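Local coordinates for protein binary enterotoxin of Clostridium perfringens component a (Clostridium perfringens, PDB 5WU0) that probably transfers ADP-ribose to actin as the enzymatic component of a clostridial binary toxin, binding its NAD substrate in the C-terminal half, at residues F340-V345 with E384-H389; I295-R300 with L360-P365; D396-Y401 with L414-T419. All coordinates share one frame; numbering follows the deposited sequence.

Interaction 1 of 3, residues F340-V345 with E384-H389; sequences FISTTV and EVLIDH. With NAI (1,4-dihydronicotinamide adenine dinucleotide), chain B.
S342 and E384 meet across a pair of antiparallel strands in the C-terminal ADP-ribosyltransferase fold. S342-T343-T344 corresponds to the family's STS motif, with threonine in place of its last serine, and E384 stands where the last glutamate of its ExE motif lies. Backbone bonds link I341 with I387 and T343 with V385, which leaves S342-L386 and T344-E384 as the non-hydrogen-bonded pairs. E384 runs out almost straight, CG trans to the backbone N (chi1 -176°), and this carries its carboxylate past T343 O to the dinucleotide. OE2 takes the S342 hydroxyl on its syn side, somewhat out of the carboxylate plane, with OG 2.7 Å from OE2. OE1 accepts from the nicotinamide-ribose hydroxyl O2D of NAI, at a very short 2.5 Å. S342 OG is also bonded to Y249; with OE2 on the serine and OE1 on the ribose, the carboxylate is gripped at both oxygens, which limits its rotation. On the other face of the sheet, T343 puts OG1 between its own N and carbonyl carbon (chi1 80°). From there OG1 lies 2.7 Å from V385 O, an oxygen already bonded to T343 N, and it also pairs with T297 OG1. On this face too, I341 CB sits 3.9 Å from I387 CB and T343 CG2 touches I387 CD1; just past the strand end the V345 side chain crosses that of V385 at about a right angle, CG1 against CG2. F340 swings its ring toward D388 and H389, and in among I257 and L261 of helix 240-263 and I282 and L286 of helix 272-286. The H389 imidazole turns its edge to this ring in an offset edge-to-face pair, planes 88° apart, with F340 CE1 3.7 Å from H389 CD2.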
loop_
_atom_site.group_PDB
_atom_site.type_symbol
_atom_site.label_atom_id
_atom_site.label_comp_id
_atom_site.label_asym_id
_atom_site.label_seq_id
_atom_site.Cartn_x
_atom_site.Cartn_y
_atom_site.Cartn_z
ATOM N N PHE A 340 -2.767 12.158 18.972
ATOM C CA PHE A 340 -1.480 11.562 18.596
ATOM C C PHE A 340 -1.827 10.291 17.812
ATOM O O PHE A 340 -2.850 9.674 18.076
ATOM C CB PHE A 340 -0.597 11.241 19.819
ATOM C CG PHE A 340 -0.037 12.458 20.514
ATOM C CD1 PHE A 340 0.907 13.262 19.887
ATOM C CD2 PHE A 340 -0.450 12.791 21.786
ATOM C CE1 PHE A 340 1.412 14.385 20.520
ATOM C CE2 PHE A 340 0.051 13.907 22.425
ATOM C CZ PHE A 340 0.984 14.701 21.796
ATOM N N ILE A 341 -0.996 9.907 16.849
ATOM C CA ILE A 341 -1.247 8.691 16.084
ATOM C C ILE A 341 -0.189 7.622 16.360
ATOM O O ILE A 341 0.944 7.724 15.884
ATOM C CB ILE A 341 -1.287 8.966 14.555
ATOM C CG1 ILE A 341 -2.094 10.233 14.253
ATOM C CG2 ILE A 341 -1.845 7.746 13.797
ATOM C CD1 ILE A 341 -2.209 10.559 12.753
ATOM N N SER A 342 -0.562 6.601 17.132
ATOM C CA SER A 342 0.285 5.425 17.322
ATOM C C SER A 342 0.224 4.521 16.084
ATOM O O SER A 342 -0.847 4.025 15.714
ATOM C CB SER A 342 -0.134 4.639 18.578
ATOM O OG SER A 342 0.255 5.319 19.766
ATOM N N THR A 343 1.368 4.336 15.433
ATOM C CA THR A 343 1.447 3.501 14.244
ATOM C C THR A 343 2.580 2.504 14.403
ATOM O O THR A 343 3.477 2.693 15.236
ATOM C CB THR A 343 1.699 4.305 12.950
ATOM O OG1 THR A 343 3.093 4.624 12.862
ATOM C CG2 THR A 343 0.870 5.581 12.915
ATOM N N THR A 344 2.518 1.435 13.612
ATOM C CA THR A 344 3.572 0.443 13.587
ATOM C C THR A 344 4.087 0.310 12.160
ATOM O O THR A 344 3.301 0.325 11.203
ATOM C CB THR A 344 3.085 -0.919 14.146
ATOM O OG1 THR A 344 4.094 -1.918 13.924
ATOM C CG2 THR A 344 1.800 -1.339 13.473
ATOM N N VAL A 345 5.411 0.221 12.005
ATOM C CA VAL A 345 5.995 0.149 10.663
ATOM C C VAL A 345 5.911 -1.260 10.088
ATOM O O VAL A 345 6.286 -1.499 8.923
ATOM C CB VAL A 345 7.466 0.607 10.637
ATOM C CG1 VAL A 345 7.577 2.071 11.029
ATOM C CG2 VAL A 345 8.316 -0.265 11.523
ATOM N N GLU A 384 7.137 0.973 16.898
ATOM C CA GLU A 384 6.205 2.088 16.795
ATOM C C GLU A 384 6.821 3.368 16.219
ATOM O O GLU A 384 7.912 3.790 16.611
ATOM C CB GLU A 384 5.583 2.401 18.170
ATOM C CG GLU A 384 4.506 3.511 18.072
ATOM C CD GLU A 384 3.663 3.699 19.329
ATOM O OE1 GLU A 384 3.771 2.890 20.279
ATOM O OE2 GLU A 384 2.874 4.670 19.358
ATOM N N VAL A 385 6.111 3.973 15.272
ATOM C CA VAL A 385 6.349 5.371 14.946
ATOM C C VAL A 385 5.172 6.195 15.455
ATOM O O VAL A 385 4.020 5.935 15.078
ATOM C CB VAL A 385 6.535 5.611 13.450
ATOM C CG1 VAL A 385 6.460 7.100 13.182
ATOM C CG2 VAL A 385 7.876 5.044 12.991
ATOM N N LEU A 386 5.469 7.156 16.338
ATOM C CA LEU A 386 4.449 8.003 16.961
ATOM C C LEU A 386 4.371 9.359 16.273
ATOM O O LEU A 386 5.374 10.069 16.171
ATOM C CB LEU A 386 4.747 8.198 18.446
ATOM C CG LEU A 386 3.697 8.995 19.217
ATOM C CD1 LEU A 386 2.309 8.361 19.032
ATOM C CD2 LEU A 386 4.080 9.090 20.701
ATOM N N ILE A 387 3.182 9.726 15.809
ATOM C CA ILE A 387 3.018 10.929 15.004
ATOM C C ILE A 387 2.353 12.037 15.822
ATOM O O ILE A 387 1.412 11.771 16.581
ATOM C CB ILE A 387 2.178 10.652 13.743
ATOM C CG1 ILE A 387 2.549 9.297 13.140
ATOM C CG2 ILE A 387 2.343 11.780 12.704
ATOM C CD1 ILE A 387 1.816 8.996 11.818
ATOM N N ASP A 388 2.851 13.266 15.658
ATOM C CA ASP A 388 2.333 14.442 16.354
ATOM C C ASP A 388 0.850 14.631 16.076
ATOM O O ASP A 388 0.353 14.278 15.007
ATOM C CB ASP A 388 3.107 15.699 15.928
ATOM C CG ASP A 388 3.030 16.840 16.971
ATOM O OD1 ASP A 388 2.576 16.606 18.119
ATOM O OD2 ASP A 388 3.454 17.975 16.640
ATOM N N HIS A 389 0.144 15.210 17.035
ATOM C CA HIS A 389 -1.273 15.483 16.850
ATOM C C HIS A 389 -1.521 16.619 15.865
ATOM O O HIS A 389 -0.653 17.470 15.628
ATOM C CB HIS A 389 -1.930 15.818 18.190
ATOM C CG HIS A 389 -1.483 17.126 18.782
ATOM N ND1 HIS A 389 -2.194 18.292 18.623
ATOM C CD2 HIS A 389 -0.416 17.433 19.559
ATOM C CE1 HIS A 389 -1.580 19.272 19.272
ATOM N NE2 HIS A 389 -0.499 18.775 19.846
HETATM P PA NAI B . -5.516 5.221 20.872
HETATM O O1A NAI B . -5.661 6.265 21.951
HETATM O O2A NAI B . -5.085 5.657 19.489
HETATM O O5B NAI B . -6.914 4.416 20.779
HETATM C C5B NAI B . -7.833 4.442 21.869
HETATM C C4B NAI B . -9.271 4.380 21.374
HETATM O O4B NAI B . -9.676 5.688 20.949
HETATM C C3B NAI B . -9.437 3.421 20.197
HETATM O O3B NAI B . -10.677 2.715 20.343
HETATM C C2B NAI B . -9.481 4.336 18.987
HETATM O O2B NAI B . -10.297 3.822 17.924
HETATM C C1B NAI B . -10.024 5.641 19.554
HETATM N N9A NAI B . -9.424 6.788 18.832
HETATM C C8A NAI B . -8.119 6.999 18.580
HETATM N N7A NAI B . -7.935 8.160 17.888
HETATM C C5A NAI B . -9.156 8.692 17.675
HETATM C C6A NAI B . -9.714 9.885 17.002
HETATM N N6A NAI B . -8.914 10.781 16.402
HETATM N N1A NAI B . -11.054 10.055 16.996
HETATM C C2A NAI B . -11.881 9.171 17.580
HETATM N N3A NAI B . -11.450 8.064 18.208
HETATM C C4A NAI B . -10.130 7.775 18.286
HETATM O O3 NAI B . -4.513 4.050 21.333
HETATM P PN NAI B . -4.565 2.514 20.792
HETATM O O1N NAI B . -5.924 1.911 21.067
HETATM O O2N NAI B . -3.955 2.415 19.413
HETATM O O5D NAI B . -3.494 1.837 21.785
HETATM C C5D NAI B . -2.247 2.500 21.953
HETATM C C4D NAI B . -1.276 1.529 22.574
HETATM O O4D NAI B . -0.956 0.570 21.564
HETATM C C3D NAI B . 0.009 2.250 22.948
HETATM O O3D NAI B . 0.633 1.576 24.050
HETATM C C2D NAI B . 0.856 2.080 21.709
HETATM O O2D NAI B . 2.237 2.068 22.041
HETATM C C1D NAI B . 0.392 0.753 21.121
HETATM N N1N NAI B . 0.421 0.756 19.654
HETATM C C2N NAI B . -0.728 0.607 18.951
HETATM C C3N NAI B . -0.734 0.593 17.553
HETATM C C7N NAI B . -2.007 0.418 16.769
HETATM O O7N NAI B . -1.939 -0.140 15.680
HETATM N N7N NAI B . -3.167 0.862 17.272
HETATM C C4N NAI B . 0.544 0.764 16.770
HETATM C C5N NAI B . 1.706 0.926 17.642
HETATM C C6N NAI B . 1.595 0.915 19.031
#

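Interaction 2 of 3, residues I295-R300 with L360-P365; sequences IITYRR and LRLHLP. With NAI (1,4-dihydronicotinamide adenine dinucleotide), chain B.
R299 and L360 pair at the dinucleotide end of two antiparallel strands, with their CB atoms 3.8 Å apart and backbone bonds running both ways between them. From there R299 stays extended from CG to NE, leading away from L360 to the NAI pyrophosphate. NH1 donates to O2N at 2.9 Å; NH2 comes within 2.7 Å of O2A, but that bond is bent and weak. E305, itself a dinucleotide ligand, salt-bridges NH2, and S342 O accepts from NH1; together they help hold the guanidinium in place. The main chain of R300 reads the nicotinamide amide: its N donates to O7N at 3.0 Å and its O accepts from N7N, in a longer bond of 3.3 Å.

Behind this site T297 and I295 repeat the paired bonds with L362 and L364, and T297 CG2 lies alongside L362 CB. Y298 and R361 run side by side on the opposite face, Y298 CE2 3.6 Å from R361 CD. The R361 chain bends at chi3 (67°); NE meets D417 and NH1 D138, while a water joins NH1 to Y298 OH, which also bonds N215.

Strand 295-301 is one of the two outermost strands of its five-stranded sheet. Strand 358-364 lies between it and strand 411-420; L362 presses on I387, and L364 on both V385 and I387, of strand 384-387.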
loop_
_atom_site.group_PDB
_atom_site.type_symbol
_atom_site.label_atom_id
_atom_site.label_comp_id
_atom_site.label_asym_id
_atom_site.label_seq_id
_atom_site.Cartn_x
_atom_site.Cartn_y
_atom_site.Cartn_z
ATOM N N ILE A 295 7.976 6.996 4.124
ATOM C CA ILE A 295 7.864 5.639 4.645
ATOM C C ILE A 295 6.413 5.222 4.876
ATOM O O ILE A 295 5.584 6.027 5.289
ATOM C CB ILE A 295 8.663 5.492 5.958
ATOM C CG1 ILE A 295 8.558 4.060 6.495
ATOM C CG2 ILE A 295 8.177 6.514 6.990
ATOM C CD1 ILE A 295 9.497 3.764 7.643
ATOM N N ILE A 296 6.102 3.963 4.582
ATOM C CA ILE A 296 4.808 3.419 4.945
ATOM C C ILE A 296 4.797 2.971 6.401
ATOM O O ILE A 296 5.729 2.304 6.863
ATOM C CB ILE A 296 4.418 2.206 4.070
ATOM C CG1 ILE A 296 4.685 2.493 2.597
ATOM C CG2 ILE A 296 2.969 1.855 4.310
ATOM C CD1 ILE A 296 3.898 3.679 2.063
ATOM N N THR A 297 3.735 3.326 7.114
ATOM C CA THR A 297 3.507 2.815 8.452
ATOM C C THR A 297 2.056 2.318 8.569
ATOM O O THR A 297 1.234 2.636 7.707
ATOM C CB THR A 297 3.818 3.886 9.517
ATOM O OG1 THR A 297 3.929 3.262 10.808
ATOM C CG2 THR A 297 2.742 4.987 9.520
ATOM N N TYR A 298 1.743 1.526 9.599
ATOM C CA TYR A 298 0.406 0.912 9.705
ATOM C C TYR A 298 -0.261 1.189 11.047
ATOM O O TYR A 298 0.412 1.426 12.057
ATOM C CB TYR A 298 0.471 -0.609 9.495
ATOM C CG TYR A 298 1.129 -1.065 8.207
ATOM C CD1 TYR A 298 2.511 -1.200 8.118
ATOM C CD2 TYR A 298 0.364 -1.399 7.092
ATOM C CE1 TYR A 298 3.118 -1.615 6.948
ATOM C CE2 TYR A 298 0.963 -1.821 5.906
ATOM C CZ TYR A 298 2.335 -1.929 5.839
ATOM O OH TYR A 298 2.929 -2.342 4.668
ATOM N N ARG A 299 -1.589 1.139 11.058
ATOM C CA ARG A 299 -2.343 1.276 12.296
ATOM C C ARG A 299 -3.624 0.437 12.271
ATOM O O ARG A 299 -4.434 0.539 11.350
ATOM C CB ARG A 299 -2.693 2.745 12.575
ATOM C CG ARG A 299 -3.656 2.923 13.761
ATOM C CD ARG A 299 -3.919 4.395 14.148
ATOM N NE ARG A 299 -5.005 4.473 15.126
ATOM C CZ ARG A 299 -4.866 4.262 16.437
ATOM N NH1 ARG A 299 -3.672 3.984 16.951
ATOM N NH2 ARG A 299 -5.923 4.337 17.243
ATOM N N ARG A 300 -3.793 -0.400 13.294
ATOM C CA ARG A 300 -5.058 -1.065 13.524
ATOM C C ARG A 300 -5.975 -0.033 14.185
ATOM O O ARG A 300 -5.780 0.354 15.350
ATOM C CB ARG A 300 -4.861 -2.324 14.385
ATOM C CG ARG A 300 -3.845 -3.311 13.782
ATOM C CD ARG A 300 -4.281 -3.710 12.356
ATOM N NE ARG A 300 -3.235 -4.357 11.557
ATOM C CZ ARG A 300 -3.329 -5.579 11.031
ATOM N NH1 ARG A 300 -4.411 -6.327 11.226
ATOM N NH2 ARG A 300 -2.325 -6.063 10.312
ATOM N N LEU A 360 -5.076 0.783 8.704
ATOM C CA LEU A 360 -4.456 1.947 8.077
ATOM C C LEU A 360 -3.122 1.560 7.458
ATOM O O LEU A 360 -2.285 0.945 8.109
ATOM C CB LEU A 360 -4.243 3.075 9.087
ATOM C CG LEU A 360 -3.861 4.428 8.476
ATOM C CD1 LEU A 360 -4.980 4.882 7.545
ATOM C CD2 LEU A 360 -3.599 5.483 9.559
ATOM N N ARG A 361 -2.939 1.906 6.194
ATOM C CA ARG A 361 -1.642 1.789 5.543
ATOM C C ARG A 361 -1.242 3.197 5.110
ATOM O O ARG A 361 -1.684 3.667 4.078
ATOM C CB ARG A 361 -1.700 0.845 4.339
ATOM C CG ARG A 361 -0.396 0.755 3.559
ATOM C CD ARG A 361 -0.288 -0.563 2.765
ATOM N NE ARG A 361 -1.268 -0.666 1.685
ATOM C CZ ARG A 361 -1.423 -1.735 0.905
ATOM N NH1 ARG A 361 -0.656 -2.810 1.064
ATOM N NH2 ARG A 361 -2.347 -1.728 -0.047
ATOM N N LEU A 362 -0.411 3.856 5.912
ATOM C CA LEU A 362 -0.175 5.294 5.793
ATOM C C LEU A 362 1.122 5.642 5.074
ATOM O O LEU A 362 2.218 5.256 5.518
ATOM C CB LEU A 362 -0.150 5.929 7.194
ATOM C CG LEU A 362 -0.075 7.456 7.355
ATOM C CD1 LEU A 362 -1.231 8.160 6.617
ATOM C CD2 LEU A 362 -0.084 7.853 8.822
ATOM N N HIS A 363 1.006 6.401 3.988
ATOM C CA HIS A 363 2.174 7.036 3.406
ATOM C C HIS A 363 2.555 8.181 4.334
ATOM O O HIS A 363 1.843 9.186 4.434
ATOM C CB HIS A 363 1.921 7.540 1.973
ATOM C CG HIS A 363 3.085 8.284 1.389
ATOM N ND1 HIS A 363 4.077 7.663 0.656
ATOM C CD2 HIS A 363 3.438 9.591 1.461
ATOM C CE1 HIS A 363 4.977 8.558 0.282
ATOM N NE2 HIS A 363 4.621 9.734 0.769
ATOM N N LEU A 364 3.661 7.989 5.048
ATOM C CA LEU A 364 4.194 8.973 5.981
ATOM C C LEU A 364 5.358 9.682 5.288
ATOM O O LEU A 364 6.430 9.096 5.108
ATOM C CB LEU A 364 4.628 8.286 7.289
ATOM C CG LEU A 364 5.277 9.080 8.420
ATOM C CD1 LEU A 364 4.366 10.235 8.811
ATOM C CD2 LEU A 364 5.646 8.177 9.652
ATOM N N PRO A 365 5.131 10.941 4.866
ATOM C CA PRO A 365 6.041 11.759 4.042
ATOM C C PRO A 365 7.339 12.169 4.735
ATOM O O PRO A 365 7.361 12.314 5.950
ATOM C CB PRO A 365 5.223 13.027 3.750
ATOM C CG PRO A 365 3.817 12.714 4.125
ATOM C CD PRO A 365 3.894 11.671 5.203
HETATM P PA NAI B . -5.516 5.221 20.872
HETATM O O1A NAI B . -5.661 6.265 21.951
HETATM O O2A NAI B . -5.085 5.657 19.489
HETATM O O5B NAI B . -6.914 4.416 20.779
HETATM C C5B NAI B . -7.833 4.442 21.869
HETATM C C4B NAI B . -9.271 4.380 21.374
HETATM O O4B NAI B . -9.676 5.688 20.949
HETATM C C3B NAI B . -9.437 3.421 20.197
HETATM O O3B NAI B . -10.677 2.715 20.343
HETATM C C2B NAI B . -9.481 4.336 18.987
HETATM O O2B NAI B . -10.297 3.822 17.924
HETATM C C1B NAI B . -10.024 5.641 19.554
HETATM N N9A NAI B . -9.424 6.788 18.832
HETATM C C8A NAI B . -8.119 6.999 18.580
HETATM N N7A NAI B . -7.935 8.160 17.888
HETATM C C5A NAI B . -9.156 8.692 17.675
HETATM C C6A NAI B . -9.714 9.885 17.002
HETATM N N6A NAI B . -8.914 10.781 16.402
HETATM N N1A NAI B . -11.054 10.055 16.996
HETATM C C2A NAI B . -11.881 9.171 17.580
HETATM N N3A NAI B . -11.450 8.064 18.208
HETATM C C4A NAI B . -10.130 7.775 18.286
HETATM O O3 NAI B . -4.513 4.050 21.333
HETATM P PN NAI B . -4.565 2.514 20.792
HETATM O O1N NAI B . -5.924 1.911 21.067
HETATM O O2N NAI B . -3.955 2.415 19.413
HETATM O O5D NAI B . -3.494 1.837 21.785
HETATM C C5D NAI B . -2.247 2.500 21.953
HETATM C C4D NAI B . -1.276 1.529 22.574
HETATM O O4D NAI B . -0.956 0.570 21.564
HETATM C C3D NAI B . 0.009 2.250 22.948
HETATM O O3D NAI B . 0.633 1.576 24.050
HETATM C C2D NAI B . 0.856 2.080 21.709
HETATM O O2D NAI B . 2.237 2.068 22.041
HETATM C C1D NAI B . 0.392 0.753 21.121
HETATM N N1N NAI B . 0.421 0.756 19.654
HETATM C C2N NAI B . -0.728 0.607 18.951
HETATM C C3N NAI B . -0.734 0.593 17.553
HETATM C C7N NAI B . -2.007 0.418 16.769
HETATM O O7N NAI B . -1.939 -0.140 15.680
HETATM N N7N NAI B . -3.167 0.862 17.272
HETATM C C4N NAI B . 0.544 0.764 16.770
HETATM C C5N NAI B . 1.706 0.926 17.642
HETATM C C6N NAI B . 1.595 0.915 19.031
HETATM O O HOH W 1 2.098 -3.411 2.166
#

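Interaction 3 of 3, residues D396-Y401 with L414-T419; sequences DNITEY and LIIDAT
A classic beta bulge sits in the hairpin of strands 391-403 and 411-420: D396 and N397 both face D417, and their two N-H groups converge on D417 O. The bond from D396 N is the shorter, 2.8 Å to D417 O, against 3.1 Å from N397 N. D396 has the helix-like backbone (phi -96°, psi -36°) expected of the first residue of such a bulge, and the extra residue turns its side chain toward the partner strand instead of onto a sheet face. There the carboxylate reaches along to T419, whose hydroxyl OG1 donates to OD2 on its syn side at 2.7 Å. K394 salt-bridges the other oxygen, OD1, so both carboxylate oxygens have a partner.

Past the bulge the regular ladder resumes, with T399 and I415 bonded both ways. This hairpin supplies two neighbouring strands of the five-stranded sheet of the ADP-ribosyltransferase fold, and strand 358-364 runs parallel to strand 411-420 on its other side. On one face, I398 CG2 packs 4.0 Å from L414 CB, and E400 CB rests on L414 CD2; helix 320-330 covers this side, F326 against I398 and L414 and V323 against E400. On the face of I415, the Y401 side chain comes across it at about a right angle, Y401 CD1 4.0 Å from I415 CD1, and both side chains touch I57 of helix 36-60 in the N-terminal half.

A water lies beside T399 and D417 on that second face. It accepts from T399 OG1 and donates to I415 O and, at 2.6 Å, to D417 OD2; the remaining oxygen, OD1, is taken by R361. N397 turns away from D417 past CB, the two CB atoms 4.0 Å apart, and its ND2 donates to D101 O.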
loop_
_atom_site.group_PDB
_atom_site.type_symbol
_atom_site.label_atom_id
_atom_site.label_comp_id
_atom_site.label_asym_id
_atom_site.label_seq_id
_atom_site.Cartn_x
_atom_site.Cartn_y
_atom_site.Cartn_z
ATOM N N ASP A 396 -6.938 7.612 0.218
ATOM C CA ASP A 396 -6.597 7.303 -1.183
ATOM C C ASP A 396 -7.305 6.067 -1.743
ATOM O O ASP A 396 -7.655 5.998 -2.936
ATOM C CB ASP A 396 -5.088 7.097 -1.314
ATOM C CG ASP A 396 -4.291 8.272 -0.790
ATOM O OD1 ASP A 396 -4.616 9.428 -1.166
ATOM O OD2 ASP A 396 -3.350 8.030 0.010
ATOM N N ASN A 397 -7.485 5.071 -0.886
ATOM C CA ASN A 397 -8.083 3.831 -1.326
ATOM C C ASN A 397 -8.553 3.008 -0.147
ATOM O O ASN A 397 -8.048 3.117 0.975
ATOM C CB ASN A 397 -7.104 3.013 -2.185
ATOM C CG ASN A 397 -7.816 2.223 -3.290
ATOM O OD1 ASN A 397 -9.024 2.008 -3.235
ATOM N ND2 ASN A 397 -7.069 1.806 -4.303
ATOM N N ILE A 398 -9.548 2.194 -0.432
ATOM C CA ILE A 398 -10.091 1.247 0.504
ATOM C C ILE A 398 -10.185 -0.086 -0.238
ATOM O O ILE A 398 -10.851 -0.188 -1.275
ATOM C CB ILE A 398 -11.460 1.702 1.028
ATOM C CG1 ILE A 398 -11.339 3.073 1.708
ATOM C CG2 ILE A 398 -12.014 0.684 2.009
ATOM C CD1 ILE A 398 -12.660 3.703 2.050
ATOM N N THR A 399 -9.481 -1.090 0.276
ATOM C CA THR A 399 -9.431 -2.415 -0.336
ATOM C C THR A 399 -9.805 -3.464 0.704
ATOM O O THR A 399 -9.218 -3.512 1.786
ATOM C CB THR A 399 -8.033 -2.740 -0.887
ATOM O OG1 THR A 399 -7.568 -1.672 -1.734
ATOM C CG2 THR A 399 -8.065 -4.046 -1.656
ATOM N N GLU A 400 -10.784 -4.301 0.393
ATOM C CA GLU A 400 -11.202 -5.319 1.342
ATOM C C GLU A 400 -10.355 -6.577 1.202
ATOM O O GLU A 400 -9.894 -6.911 0.112
ATOM C CB GLU A 400 -12.680 -5.662 1.147
ATOM C CG GLU A 400 -13.001 -6.167 -0.243
ATOM C CD GLU A 400 -14.480 -6.074 -0.573
ATOM O OE1 GLU A 400 -15.294 -6.700 0.143
ATOM O OE2 GLU A 400 -14.824 -5.372 -1.553
ATOM N N TYR A 401 -10.146 -7.274 2.313
ATOM C CA TYR A 401 -9.667 -8.644 2.224
ATOM C C TYR A 401 -10.361 -9.424 3.319
ATOM O O TYR A 401 -10.916 -8.820 4.242
ATOM C CB TYR A 401 -8.139 -8.712 2.334
ATOM C CG TYR A 401 -7.584 -8.887 3.732
ATOM C CD1 TYR A 401 -7.392 -7.791 4.575
ATOM C CD2 TYR A 401 -7.219 -10.147 4.199
ATOM C CE1 TYR A 401 -6.859 -7.947 5.865
ATOM C CE2 TYR A 401 -6.696 -10.318 5.471
ATOM C CZ TYR A 401 -6.515 -9.215 6.302
ATOM O OH TYR A 401 -5.997 -9.392 7.565
ATOM N N LEU A 414 -10.932 -3.819 6.111
ATOM C CA LEU A 414 -10.692 -2.778 5.121
ATOM C C LEU A 414 -9.292 -2.201 5.249
ATOM O O LEU A 414 -8.908 -1.682 6.302
ATOM C CB LEU A 414 -11.741 -1.673 5.257
ATOM C CG LEU A 414 -13.184 -2.187 5.200
ATOM C CD1 LEU A 414 -14.179 -1.034 5.284
ATOM C CD2 LEU A 414 -13.406 -3.013 3.913
ATOM N N ILE A 415 -8.526 -2.309 4.171
ATOM C CA ILE A 415 -7.196 -1.717 4.107
ATOM C C ILE A 415 -7.282 -0.277 3.616
ATOM O O ILE A 415 -7.600 -0.032 2.457
ATOM C CB ILE A 415 -6.281 -2.520 3.178
ATOM C CG1 ILE A 415 -6.246 -3.974 3.634
ATOM C CG2 ILE A 415 -4.872 -1.897 3.116
ATOM C CD1 ILE A 415 -5.298 -4.826 2.824
ATOM N N ILE A 416 -7.010 0.674 4.501
ATOM C CA ILE A 416 -7.203 2.067 4.152
ATOM C C ILE A 416 -5.871 2.669 3.747
ATOM O O ILE A 416 -5.035 2.971 4.580
ATOM C CB ILE A 416 -7.844 2.878 5.306
ATOM C CG1 ILE A 416 -9.326 2.541 5.439
ATOM C CG2 ILE A 416 -7.857 4.330 4.971
ATOM C CD1 ILE A 416 -9.617 1.339 6.256
ATOM N N ASP A 417 -5.657 2.800 2.444
ATOM C CA ASP A 417 -4.477 3.505 1.979
ATOM C C ASP A 417 -4.723 4.994 2.117
ATOM O O ASP A 417 -5.730 5.520 1.636
ATOM C CB ASP A 417 -4.140 3.139 0.546
ATOM C CG ASP A 417 -3.331 1.868 0.453
ATOM O OD1 ASP A 417 -2.137 1.896 0.837
ATOM O OD2 ASP A 417 -3.886 0.848 -0.011
ATOM N N ALA A 418 -3.809 5.673 2.792
ATOM C CA ALA A 418 -4.015 7.073 3.098
ATOM C C ALA A 418 -2.689 7.798 3.025
ATOM O O ALA A 418 -1.635 7.169 3.080
ATOM C CB ALA A 418 -4.651 7.246 4.472
ATOM N N THR A 419 -2.763 9.117 2.858
ATOM C CA THR A 419 -1.596 9.986 2.871
ATOM C C THR A 419 -1.752 10.972 4.029
ATOM O O THR A 419 -2.819 11.573 4.194
ATOM C CB THR A 419 -1.442 10.752 1.540
ATOM O OG1 THR A 419 -1.426 9.831 0.437
ATOM C CG2 THR A 419 -0.154 11.603 1.550
HETATM O O HOH W 2 -6.481 0.602 0.007
#

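All three contacts belong to the C-terminal ADP-ribosyltransferase fold. Interactions 1 and 2 alternate along the chain, in the order 295-300, 340-345, 360-365, 384-389, and interaction 3 follows both. The centres of 1 and 2 are about 9 Å apart; T344 meets Y298 main chain to main chain, so the three-stranded sheet joins the edge of the five-stranded one, and both contacts hold the dinucleotide. Interaction 3, centred about 11 Å from interaction 2 and 18 Å from interaction 1, continues the larger sheet through neighbouring strands 358-364 and 411-420, with R361 and D417 linking them. It does not line the site: the I416 side chain lies about 12 Å from the dinucleotide.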